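Protease Do-like 8, chloroplastic (Arabidopsis thaliana, PDB 4IC6) is probably a serine endopeptidase of the HtrA (Deg) type in the chloroplast thylakoid, with a trypsin-like protease domain followed by a PDZ domain. Local coordinates at residues G202-P207 and N219-T224. The protein carries 1 engineered substitution. Sequence-based numbering, arbitrary orientation.
Sequences GNAGGP and NTAIFT. Engineered in segment 202-207: A204 (natural residue Ser).
N219 meets the turn 203-206 with both its backbone and its side chain. Its N gives a hydrogen bond to G206 O (2.8 Å), and its O receives one from G205 N at 2.8 Å, so the backbone of N219 is tied to two successive glycines. With CG beside the backbone N (chi1 -47°), the carboxamide reaches over the turn. There ND2 donates to N203 O (3.1 Å) in the plane of its own amide, arriving 35° above the plane of the accepting carbonyl; a weak bond from ND2 to P207 O (3.1 Å) uses the same nitrogen. Asparagine suits this buried place because one short amide can serve two main-chain carbonyls. N203 O is gripped twice, since G206 N, closing the type II turn, reaches it from the other face. The positive phi of G205 (86°) fits that turn and favours glycine, while glycine suits G206 because P207 CD and the N219 amide both lie close to its CA. N203 turns its own amide elsewhere: OD1 accepts from N200 N and ND2 donates to A198 O, which joins N203 to residues just before the turn.

At A221 the contact becomes apolar: its CB lies 4.1 Å from A204 CB, and its side chain is about 5 Å from that of H83 and about 6 Å from that of D126. A204 is an engineered replacement for serine, the predicted nucleophile of a charge relay with H83 and D126. GNAGGP thus corresponds to GNSGGP, the serine motif of chymotrypsin-fold HtrA proteases, with the serine replaced; it lies in a loop of the second beta-barrel, between strands 192-195 and 207-210, which N219 joins to strand 215-219.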
ATOM      1  N   GLY A 202      -1.590 -13.390  18.891  1.00 32.68           N
ATOM      2  CA  GLY A 202      -1.936 -13.528  20.291  1.00 32.31           C
ATOM      3  C   GLY A 202      -2.386 -14.925  20.674  1.00 34.49           C
ATOM      4  O   GLY A 202      -2.572 -15.203  21.860  1.00 34.58           O
ATOM      5  N   ASN A 203      -2.577 -15.805  19.694  1.00 29.42           N
ATOM      6  CA  ASN A 203      -2.908 -17.200  20.004  1.00 26.97           C
ATOM      7  C   ASN A 203      -2.243 -18.267  19.112  1.00 27.85           C
ATOM      8  O   ASN A 203      -2.491 -19.468  19.267  1.00 32.15           O
ATOM      9  CB  ASN A 203      -4.422 -17.406  20.093  1.00 25.76           C
ATOM     10  CG  ASN A 203      -5.136 -17.160  18.768  1.00 26.27           C
ATOM     11  OD1 ASN A 203      -4.554 -17.300  17.695  1.00 30.13           O
ATOM     12  ND2 ASN A 203      -6.408 -16.773  18.847  1.00 27.07           N
ATOM     13  N   ALA A 204      -1.379 -17.830  18.203  1.00 30.54           N
ATOM     14  CA  ALA A 204      -0.642 -18.747  17.335  1.00 30.78           C
ATOM     15  C   ALA A 204       0.191 -19.718  18.177  1.00 32.28           C
ATOM     16  O   ALA A 204       0.844 -19.302  19.140  1.00 30.06           O
ATOM     17  CB  ALA A 204       0.251 -17.970  16.361  1.00 31.73           C
ATOM     18  N   GLY A 205       0.150 -21.006  17.820  1.00 32.24           N
ATOM     19  CA  GLY A 205       0.821 -22.064  18.575  1.00 31.43           C
ATOM     20  C   GLY A 205      -0.006 -22.621  19.728  1.00 33.02           C
ATOM     21  O   GLY A 205       0.326 -23.677  20.303  1.00 33.87           O
ATOM     22  N   GLY A 206      -1.064 -21.896  20.089  1.00 30.40           N
ATOM     23  CA  GLY A 206      -1.955 -22.290  21.161  1.00 28.21           C
ATOM     24  C   GLY A 206      -3.021 -23.260  20.675  1.00 32.08           C
ATOM     25  O   GLY A 206      -3.087 -23.584  19.486  1.00 33.50           O
ATOM     26  N   PRO A 207      -3.850 -23.753  21.599  1.00 30.92           N
ATOM     27  CA  PRO A 207      -4.824 -24.784  21.254  1.00 34.25           C
ATOM     28  C   PRO A 207      -6.101 -24.179  20.724  1.00 29.50           C
ATOM     29  O   PRO A 207      -6.525 -23.117  21.201  1.00 29.39           O
ATOM     30  CB  PRO A 207      -5.126 -25.424  22.609  1.00 35.29           C
ATOM     31  CG  PRO A 207      -5.040 -24.253  23.571  1.00 32.41           C
ATOM     32  CD  PRO A 207      -3.911 -23.385  23.029  1.00 31.80           C
ATOM     33  N   ASN A 219      -3.817 -23.628  16.782  1.00 30.04           N
ATOM     34  CA  ASN A 219      -3.937 -22.333  16.094  1.00 32.04           C
ATOM     35  C   ASN A 219      -2.678 -22.016  15.286  1.00 34.93           C
ATOM     36  O   ASN A 219      -1.561 -21.972  15.831  1.00 33.93           O
ATOM     37  CB  ASN A 219      -4.190 -21.194  17.103  1.00 26.22           C
ATOM     38  CG  ASN A 219      -5.262 -21.530  18.117  1.00 27.59           C
ATOM     39  OD1 ASN A 219      -6.250 -22.164  17.789  1.00 27.76           O
ATOM     40  ND2 ASN A 219      -5.067 -21.099  19.364  1.00 30.11           N
ATOM     41  N   THR A 220      -2.849 -21.758  13.992  1.00 31.61           N
ATOM     42  CA  THR A 220      -1.690 -21.614  13.134  1.00 28.90           C
ATOM     43  C   THR A 220      -1.693 -20.349  12.290  1.00 31.35           C
ATOM     44  O   THR A 220      -2.593 -20.132  11.472  1.00 30.23           O
ATOM     45  CB  THR A 220      -1.516 -22.883  12.263  1.00 26.56           C
ATOM     46  OG1 THR A 220      -1.385 -24.016  13.142  1.00 30.91           O
ATOM     47  CG2 THR A 220      -0.302 -22.766  11.350  1.00 26.58           C
ATOM     48  N   ALA A 221      -0.656 -19.526  12.474  1.00 27.47           N
ATOM     49  CA  ALA A 221      -0.548 -18.267  11.753  1.00 29.86           C
ATOM     50  C   ALA A 221      -0.372 -18.532  10.256  1.00 34.70           C
ATOM     51  O   ALA A 221       0.322 -19.471   9.862  1.00 33.49           O
ATOM     52  CB  ALA A 221       0.613 -17.454  12.280  1.00 27.55           C
ATOM     53  N   ILE A 222      -0.998 -17.702   9.421  1.00 26.69           N
ATOM     54  CA  ILE A 222      -0.916 -17.882   7.967  1.00 27.81           C
ATOM     55  C   ILE A 222      -0.518 -16.589   7.264  1.00 31.38           C
ATOM     56  O   ILE A 222      -0.526 -15.517   7.865  1.00 33.86           O
ATOM     57  CB  ILE A 222      -2.263 -18.308   7.354  1.00 28.47           C
ATOM     58  CG1 ILE A 222      -3.326 -17.271   7.690  1.00 29.07           C
ATOM     59  CG2 ILE A 222      -2.690 -19.698   7.828  1.00 27.82           C
ATOM     60  CD1 ILE A 222      -4.548 -17.326   6.760  1.00 27.24           C
ATOM     61  N   PHE A 223      -0.165 -16.703   5.989  1.00 31.31           N
ATOM     62  CA  PHE A 223      -0.061 -15.542   5.104  1.00 34.84           C
ATOM     63  C   PHE A 223      -1.166 -15.676   4.041  1.00 40.34           C
ATOM     64  O   PHE A 223      -1.325 -16.751   3.472  1.00 37.66           O
ATOM     65  CB  PHE A 223       1.290 -15.541   4.398  1.00 36.98           C
ATOM     66  CG  PHE A 223       2.454 -15.127   5.276  1.00 38.55           C
ATOM     67  CD1 PHE A 223       2.340 -14.066   6.165  1.00 39.34           C
ATOM     68  CD2 PHE A 223       3.672 -15.796   5.190  1.00 41.28           C
ATOM     69  CE1 PHE A 223       3.427 -13.679   6.960  1.00 43.66           C
ATOM     70  CE2 PHE A 223       4.753 -15.421   5.985  1.00 44.10           C
ATOM     71  CZ  PHE A 223       4.626 -14.364   6.868  1.00 44.34           C
ATOM     72  N   THR A 224      -1.923 -14.610   3.767  1.00 43.13           N
ATOM     73  CA  THR A 224      -2.870 -14.645   2.631  1.00 48.18           C
ATOM     74  C   THR A 224      -2.234 -14.058   1.373  1.00 52.34           C
ATOM     75  O   THR A 224      -1.226 -13.362   1.456  1.00 51.07           O
ATOM     76  CB  THR A 224      -4.187 -13.896   2.928  1.00 45.46           C
ATOM     77  OG1 THR A 224      -3.892 -12.542   3.274  1.00 47.09           O
ATOM     78  CG2 THR A 224      -4.922 -14.550   4.084  1.00 46.21           C
TER